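Local coordinates for Lmo0131 protein (Listeria monocytogenes, PDB 4Q6J) that is of unproven function but may act as a phosphodiesterase that cleaves cyclic di-GMP, at residues 31-36 and 229-234; 40-45 and 70-75. All blocks are in the same frame, centred on the assembly; numbering follows the deposited sequence.

Contact 1. Residues 31-36 and 229-234; sequences KTNKII and DYFQGY. With EDO (1,2-ethanediol), chain R; EDO (1,2-ethanediol), chain L.
Ile36 meets Tyr230 through one branch of its side chain: CG1 lies 3.6 Å from CD1 of the tyrosine, and the terminal CD1 of Ile36 follows at 3.8 Å from the same ring atom. CG1 sits between the backbone N and the carbonyl carbon (chi1 53°), a tight placing that points the ethyl arm at the ring, and the two side chains cross at about a right angle. The approach to the ring is oblique. Asp229 CB lies 3.6 Å above one face of the Tyr230 ring, offset toward its rim. The second touch is looser: Asn33 brings its amide ND2 to the edge of the Phe231 ring, near the ring plane and 4.5 Å from CD2. No hydrogen bond joins the segments, because strand 20-29 runs between them, pairing antiparallel with 35-45 on one side and with 230-231 on the other, within the curled sheet of the EAL TIM-barrel fold. Residues 31-34 form the turn that leads out of strand 20-29, and 35-36 begin the next strand; in the turn Thr32 OG1 accepts from Lys34 N, an ST turn. Phe231 packs outward on Val220 and Leu223 of helix 217-225. Further along, C1 of the ethanediol of chain R lies 3.5 Å above the plane of the Tyr234 ring, over its centre, while the Tyr234 hydroxyl is hydrogen-bonded to Asp5 O of the second subunit.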
loop_
_atom_site.group_PDB
_atom_site.type_symbol
_atom_site.label_atom_id
_atom_site.label_comp_id
_atom_site.label_asym_id
_atom_site.label_seq_id
_atom_site.Cartn_x
_atom_site.Cartn_y
_atom_site.Cartn_z
ATOM N N LYS B 31 -25.202 22.885 16.001
ATOM C CA LYS B 31 -25.867 24.001 16.649
ATOM C C LYS B 31 -27.133 23.579 17.369
ATOM O O LYS B 31 -27.178 23.614 18.583
ATOM C CB LYS B 31 -26.274 25.007 15.574
ATOM C CG LYS B 31 -25.210 25.999 15.113
ATOM C CD LYS B 31 -24.026 25.327 14.448
ATOM C CE LYS B 31 -23.988 25.568 12.946
ATOM N NZ LYS B 31 -24.047 27.006 12.587
ATOM N N THR B 32 -28.109 23.100 16.602
ATOM C CA THR B 32 -29.453 22.791 17.083
ATOM C C THR B 32 -29.533 21.446 17.774
ATOM O O THR B 32 -30.571 21.092 18.318
ATOM C CB THR B 32 -30.496 22.769 15.937
ATOM O OG1 THR B 32 -30.344 21.573 15.172
ATOM C CG2 THR B 32 -30.347 23.962 15.024
ATOM N N ASN B 33 -28.440 20.695 17.733
ATOM C CA ASN B 33 -28.371 19.331 18.257
ATOM C C ASN B 33 -29.510 18.391 17.769
ATOM O O ASN B 33 -29.855 17.403 18.410
ATOM C CB ASN B 33 -28.182 19.332 19.794
ATOM C CG ASN B 33 -26.779 18.841 20.242
ATOM O OD1 ASN B 33 -26.622 18.070 21.202
ATOM N ND2 ASN B 33 -25.763 19.297 19.533
ATOM N N LYS B 34 -30.048 18.688 16.595
ATOM C CA LYS B 34 -31.130 17.913 16.012
ATOM C C LYS B 34 -30.546 16.866 15.068
ATOM O O LYS B 34 -29.546 17.131 14.413
ATOM C CB LYS B 34 -32.083 18.836 15.228
ATOM C CG LYS B 34 -32.866 19.899 16.063
ATOM C CD LYS B 34 -33.652 20.872 15.158
ATOM C CE LYS B 34 -34.187 22.095 15.901
ATOM N NZ LYS B 34 -34.274 23.286 14.989
ATOM N N ILE B 35 -31.166 15.685 15.009
ATOM C CA ILE B 35 -30.781 14.652 14.047
ATOM C C ILE B 35 -31.139 15.142 12.665
ATOM O O ILE B 35 -32.303 15.472 12.404
ATOM C CB ILE B 35 -31.543 13.343 14.280
ATOM C CG1 ILE B 35 -31.155 12.725 15.605
ATOM C CG2 ILE B 35 -31.257 12.378 13.169
ATOM C CD1 ILE B 35 -31.929 11.503 15.913
ATOM N N ILE B 36 -30.151 15.219 11.782
ATOM C CA ILE B 36 -30.390 15.692 10.409
ATOM C C ILE B 36 -30.365 14.557 9.343
ATOM O O ILE B 36 -30.835 14.735 8.214
ATOM C CB ILE B 36 -29.483 16.930 10.021
ATOM C CG1 ILE B 36 -28.023 16.649 10.268
ATOM C CG2 ILE B 36 -29.899 18.219 10.783
ATOM C CD1 ILE B 36 -27.452 15.838 9.219
ATOM N N ASP B 229 -19.874 21.377 11.349
ATOM C CA ASP B 229 -21.302 21.447 11.085
ATOM C C ASP B 229 -22.133 20.318 11.727
ATOM O O ASP B 229 -23.242 20.551 12.155
ATOM C CB ASP B 229 -21.530 21.399 9.590
ATOM C CG ASP B 229 -20.799 22.477 8.862
ATOM O OD1 ASP B 229 -21.396 23.546 8.735
ATOM O OD2 ASP B 229 -19.635 22.259 8.429
ATOM N N TYR B 230 -21.592 19.095 11.748
ATOM C CA TYR B 230 -22.361 17.905 12.130
ATOM C C TYR B 230 -21.528 16.986 12.969
ATOM O O TYR B 230 -20.322 16.907 12.783
ATOM C CB TYR B 230 -22.817 17.103 10.916
ATOM C CG TYR B 230 -23.566 17.921 9.891
ATOM C CD1 TYR B 230 -24.844 18.387 10.145
ATOM C CD2 TYR B 230 -22.999 18.215 8.661
ATOM C CE1 TYR B 230 -25.530 19.139 9.214
ATOM C CE2 TYR B 230 -23.682 18.954 7.713
ATOM C CZ TYR B 230 -24.946 19.414 7.996
ATOM O OH TYR B 230 -25.617 20.140 7.059
ATOM N N PHE B 231 -22.193 16.268 13.867
ATOM C CA PHE B 231 -21.535 15.319 14.757
ATOM C C PHE B 231 -22.071 13.901 14.565
ATOM O O PHE B 231 -23.245 13.700 14.265
ATOM C CB PHE B 231 -21.780 15.693 16.226
ATOM C CG PHE B 231 -21.279 17.068 16.627
ATOM C CD1 PHE B 231 -20.054 17.546 16.173
ATOM C CD2 PHE B 231 -22.038 17.872 17.465
ATOM C CE1 PHE B 231 -19.600 18.796 16.562
ATOM C CE2 PHE B 231 -21.583 19.115 17.837
ATOM C CZ PHE B 231 -20.374 19.571 17.385
ATOM N N GLN B 232 -21.211 12.928 14.820
ATOM C CA GLN B 232 -21.581 11.540 14.835
ATOM C C GLN B 232 -20.680 10.836 15.880
ATOM O O GLN B 232 -19.508 11.119 15.984
ATOM C CB GLN B 232 -21.361 10.985 13.425
ATOM C CG GLN B 232 -21.731 9.583 13.196
ATOM C CD GLN B 232 -21.491 9.198 11.765
ATOM O OE1 GLN B 232 -21.355 10.044 10.902
ATOM N NE2 GLN B 232 -21.438 7.924 11.510
ATOM N N GLY B 233 -21.243 9.950 16.674
ATOM C CA GLY B 233 -20.420 9.188 17.581
ATOM C C GLY B 233 -21.229 8.676 18.736
ATOM O O GLY B 233 -22.398 9.010 18.865
ATOM N N TYR B 234 -20.582 7.892 19.588
ATOM C CA TYR B 234 -21.231 7.232 20.715
ATOM C C TYR B 234 -22.045 8.181 21.614
ATOM O O TYR B 234 -23.081 7.800 22.173
ATOM C CB TYR B 234 -20.192 6.447 21.546
ATOM C CG TYR B 234 -20.788 5.250 22.223
ATOM C CD1 TYR B 234 -20.964 4.054 21.534
ATOM C CD2 TYR B 234 -21.211 5.318 23.547
ATOM C CE1 TYR B 234 -21.531 2.961 22.155
ATOM C CE2 TYR B 234 -21.778 4.220 24.178
ATOM C CZ TYR B 234 -21.939 3.049 23.480
ATOM O OH TYR B 234 -22.501 1.954 24.115
HETATM C C1 EDO R . -24.770 5.213 22.467
HETATM O O1 EDO R . -25.387 3.961 22.178
HETATM C C2 EDO R . -25.416 5.726 23.740
HETATM O O2 EDO R . -24.928 7.026 24.075
HETATM C C1 EDO L . -17.675 5.943 18.360
HETATM O O1 EDO L . -17.956 7.242 18.884
HETATM C C2 EDO L . -18.258 5.761 16.977
HETATM O O2 EDO L . -19.682 5.801 17.016
#

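Contact 2. Residues 40-45 and 70-75; sequences GLVRLK and QDFVAE. With EDO (1,2-ethanediol), chain P.
Residues 40-45 of strand 35-45 pass residues 70-75 of helix 66-83 most closely at Val42 and Val73, whose CA atoms are 6.7 Å apart. Both valines direct their side chains at the opposite segment and cross at about a right angle. Val42 reaches over with CG2, which is turned anti to its own backbone N and touches Val73 CG2 at 3.6 Å; CB of Val42 also comes within 3.8 Å of that methyl. The same Val42 CG2 then meets the Phe72 ring obliquely, 4.2 Å from CD2, so a single methyl serves two helix residues. With its CG anti to the backbone N (chi1 170°), Phe72 holds its ring beside the Val42 methyl; the ring also meets that of Tyr20 on strand 20-29, with the planes at about 45°. Helix 53-62 contributes Phe56 beside Val42, and Val73 rests on Ile92 of strand 89-95. Such helix-on-strand packing belongs to the outer layer of a TIM-barrel-like fold. The Val42 carbonyl O is held within its own strand by Arg43 NH1 at 2.9 Å, the donor standing above the carbonyl plane. Between strand and helix only apolar groups meet, which implies that van der Waals contact and exclusion of water, with no directional bond, hold this part of the helix against the strand.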
loop_
_atom_site.group_PDB
_atom_site.type_symbol
_atom_site.label_atom_id
_atom_site.label_comp_id
_atom_site.label_asym_id
_atom_site.label_seq_id
_atom_site.Cartn_x
_atom_site.Cartn_y
_atom_site.Cartn_z
ATOM N N GLY B 40 -25.570 4.987 6.824
ATOM C CA GLY B 40 -25.955 3.604 6.674
ATOM C C GLY B 40 -24.707 2.767 6.826
ATOM O O GLY B 40 -23.680 3.053 6.225
ATOM N N LEU B 41 -24.795 1.727 7.636
ATOM C CA LEU B 41 -23.640 0.902 7.910
ATOM C C LEU B 41 -24.052 -0.539 7.759
ATOM O O LEU B 41 -24.834 -1.001 8.556
ATOM C CB LEU B 41 -23.190 1.159 9.334
ATOM C CG LEU B 41 -22.498 2.501 9.503
ATOM C CD1 LEU B 41 -22.409 2.938 10.969
ATOM C CD2 LEU B 41 -21.120 2.409 8.864
ATOM N N VAL B 42 -23.541 -1.233 6.740
ATOM C CA VAL B 42 -23.939 -2.618 6.494
ATOM C C VAL B 42 -23.493 -3.561 7.619
ATOM O O VAL B 42 -22.441 -3.374 8.228
ATOM C CB VAL B 42 -23.443 -3.148 5.125
ATOM C CG1 VAL B 42 -22.005 -3.645 5.218
ATOM C CG2 VAL B 42 -24.364 -4.229 4.600
ATOM N N ARG B 43 -24.329 -4.556 7.899
ATOM C CA ARG B 43 -24.034 -5.608 8.853
ATOM C C ARG B 43 -24.338 -6.920 8.177
ATOM O O ARG B 43 -25.143 -6.971 7.249
ATOM C CB ARG B 43 -24.931 -5.494 10.088
ATOM C CG ARG B 43 -24.780 -4.218 10.881
ATOM C CD ARG B 43 -23.344 -3.984 11.100
ATOM N NE ARG B 43 -23.010 -2.913 12.018
ATOM C CZ ARG B 43 -22.138 -1.961 11.732
ATOM N NH1 ARG B 43 -21.572 -1.949 10.542
ATOM N NH2 ARG B 43 -21.843 -1.018 12.629
ATOM N N LEU B 44 -23.701 -7.985 8.643
ATOM C CA LEU B 44 -24.019 -9.311 8.152
ATOM C C LEU B 44 -24.645 -10.050 9.312
ATOM O O LEU B 44 -24.048 -10.162 10.381
ATOM C CB LEU B 44 -22.776 -10.059 7.675
ATOM C CG LEU B 44 -22.992 -11.491 7.162
ATOM C CD1 LEU B 44 -23.679 -11.499 5.812
ATOM C CD2 LEU B 44 -21.682 -12.238 7.119
ATOM N N LYS B 45 -25.860 -10.537 9.120
ATOM C CA LYS B 45 -26.516 -11.303 10.155
ATOM C C LYS B 45 -26.236 -12.758 9.854
ATOM O O LYS B 45 -26.634 -13.242 8.799
ATOM C CB LYS B 45 -28.030 -11.044 10.164
ATOM C CG LYS B 45 -28.649 -11.429 11.495
ATOM C CD LYS B 45 -30.120 -11.731 11.397
ATOM C CE LYS B 45 -30.852 -11.569 12.745
ATOM N NZ LYS B 45 -30.477 -12.561 13.785
ATOM N N GLN B 70 -23.269 -4.146 -2.146
ATOM C CA GLN B 70 -23.509 -2.750 -2.551
ATOM C C GLN B 70 -24.951 -2.559 -2.951
ATOM O O GLN B 70 -25.585 -1.622 -2.526
ATOM C CB GLN B 70 -22.609 -2.301 -3.723
ATOM C CG GLN B 70 -21.173 -2.094 -3.394
ATOM C CD GLN B 70 -20.920 -1.159 -2.218
ATOM O OE1 GLN B 70 -21.587 -0.133 -2.030
ATOM N NE2 GLN B 70 -19.948 -1.528 -1.411
ATOM N N ASP B 71 -25.449 -3.476 -3.783
ATOM C CA ASP B 71 -26.809 -3.413 -4.276
ATOM C C ASP B 71 -27.772 -3.418 -3.086
ATOM O O ASP B 71 -28.677 -2.588 -3.004
ATOM C CB ASP B 71 -27.091 -4.580 -5.246
ATOM C CG ASP B 71 -26.453 -4.395 -6.648
ATOM O OD1 ASP B 71 -25.835 -3.357 -6.959
ATOM O OD2 ASP B 71 -26.582 -5.323 -7.472
ATOM N N PHE B 72 -27.546 -4.338 -2.151
ATOM C CA PHE B 72 -28.332 -4.405 -0.923
ATOM C C PHE B 72 -28.338 -3.044 -0.221
ATOM O O PHE B 72 -29.394 -2.492 0.088
ATOM C CB PHE B 72 -27.783 -5.482 0.045
ATOM C CG PHE B 72 -28.413 -5.416 1.432
ATOM C CD1 PHE B 72 -29.557 -6.131 1.732
ATOM C CD2 PHE B 72 -27.889 -4.594 2.417
ATOM C CE1 PHE B 72 -30.136 -6.031 2.994
ATOM C CE2 PHE B 72 -28.469 -4.491 3.648
ATOM C CZ PHE B 72 -29.580 -5.193 3.941
ATOM N N VAL B 73 -27.139 -2.524 0.039
ATOM C CA VAL B 73 -26.959 -1.249 0.722
ATOM C C VAL B 73 -27.728 -0.135 0.004
ATOM O O VAL B 73 -28.457 0.601 0.629
ATOM C CB VAL B 73 -25.448 -0.930 0.858
ATOM C CG1 VAL B 73 -25.197 0.481 1.280
ATOM C CG2 VAL B 73 -24.825 -1.909 1.835
ATOM N N ALA B 74 -27.603 -0.040 -1.310
ATOM C CA ALA B 74 -28.274 1.031 -2.012
ATOM C C ALA B 74 -29.791 0.880 -2.026
ATOM O O ALA B 74 -30.525 1.845 -1.815
ATOM C CB ALA B 74 -27.749 1.152 -3.393
ATOM N N GLU B 75 -30.270 -0.324 -2.281
ATOM C CA GLU B 75 -31.708 -0.516 -2.338
ATOM C C GLU B 75 -32.410 -0.350 -0.994
ATOM O O GLU B 75 -33.470 0.261 -0.909
ATOM C CB GLU B 75 -32.013 -1.861 -2.968
ATOM C CG GLU B 75 -31.335 -1.923 -4.288
ATOM C CD GLU B 75 -31.607 -3.183 -5.071
ATOM O OE1 GLU B 75 -32.521 -3.955 -4.687
ATOM O OE2 GLU B 75 -30.894 -3.388 -6.085
HETATM C C1 EDO P . -28.627 0.108 -6.689
HETATM O O1 EDO P . -29.238 -1.082 -6.177
HETATM C C2 EDO P . -27.194 -0.107 -7.195
HETATM O O2 EDO P . -26.350 -0.877 -6.320
#

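Overall arrangement
From the N terminus the chain runs up strand 20-29, turns through 31-34 and returns along strand 35-45, which serves both contacts. Contact 2 closes the short loop first: helix 53-62 and the start of helix 66-83 follow the strand, and residues 70-75 come back against 40-45. Contact 1 closes a far longer one, 192 residues between its segments, as 229-234 arrives one strand away from the start of strand 35-45 after the chain has passed through the other barrel strands. Contact 2 is therefore nested inside contact 1, their centres 23 Å apart. One joins a helix to the sheet; the other brings late and early strands together across strand 20-29.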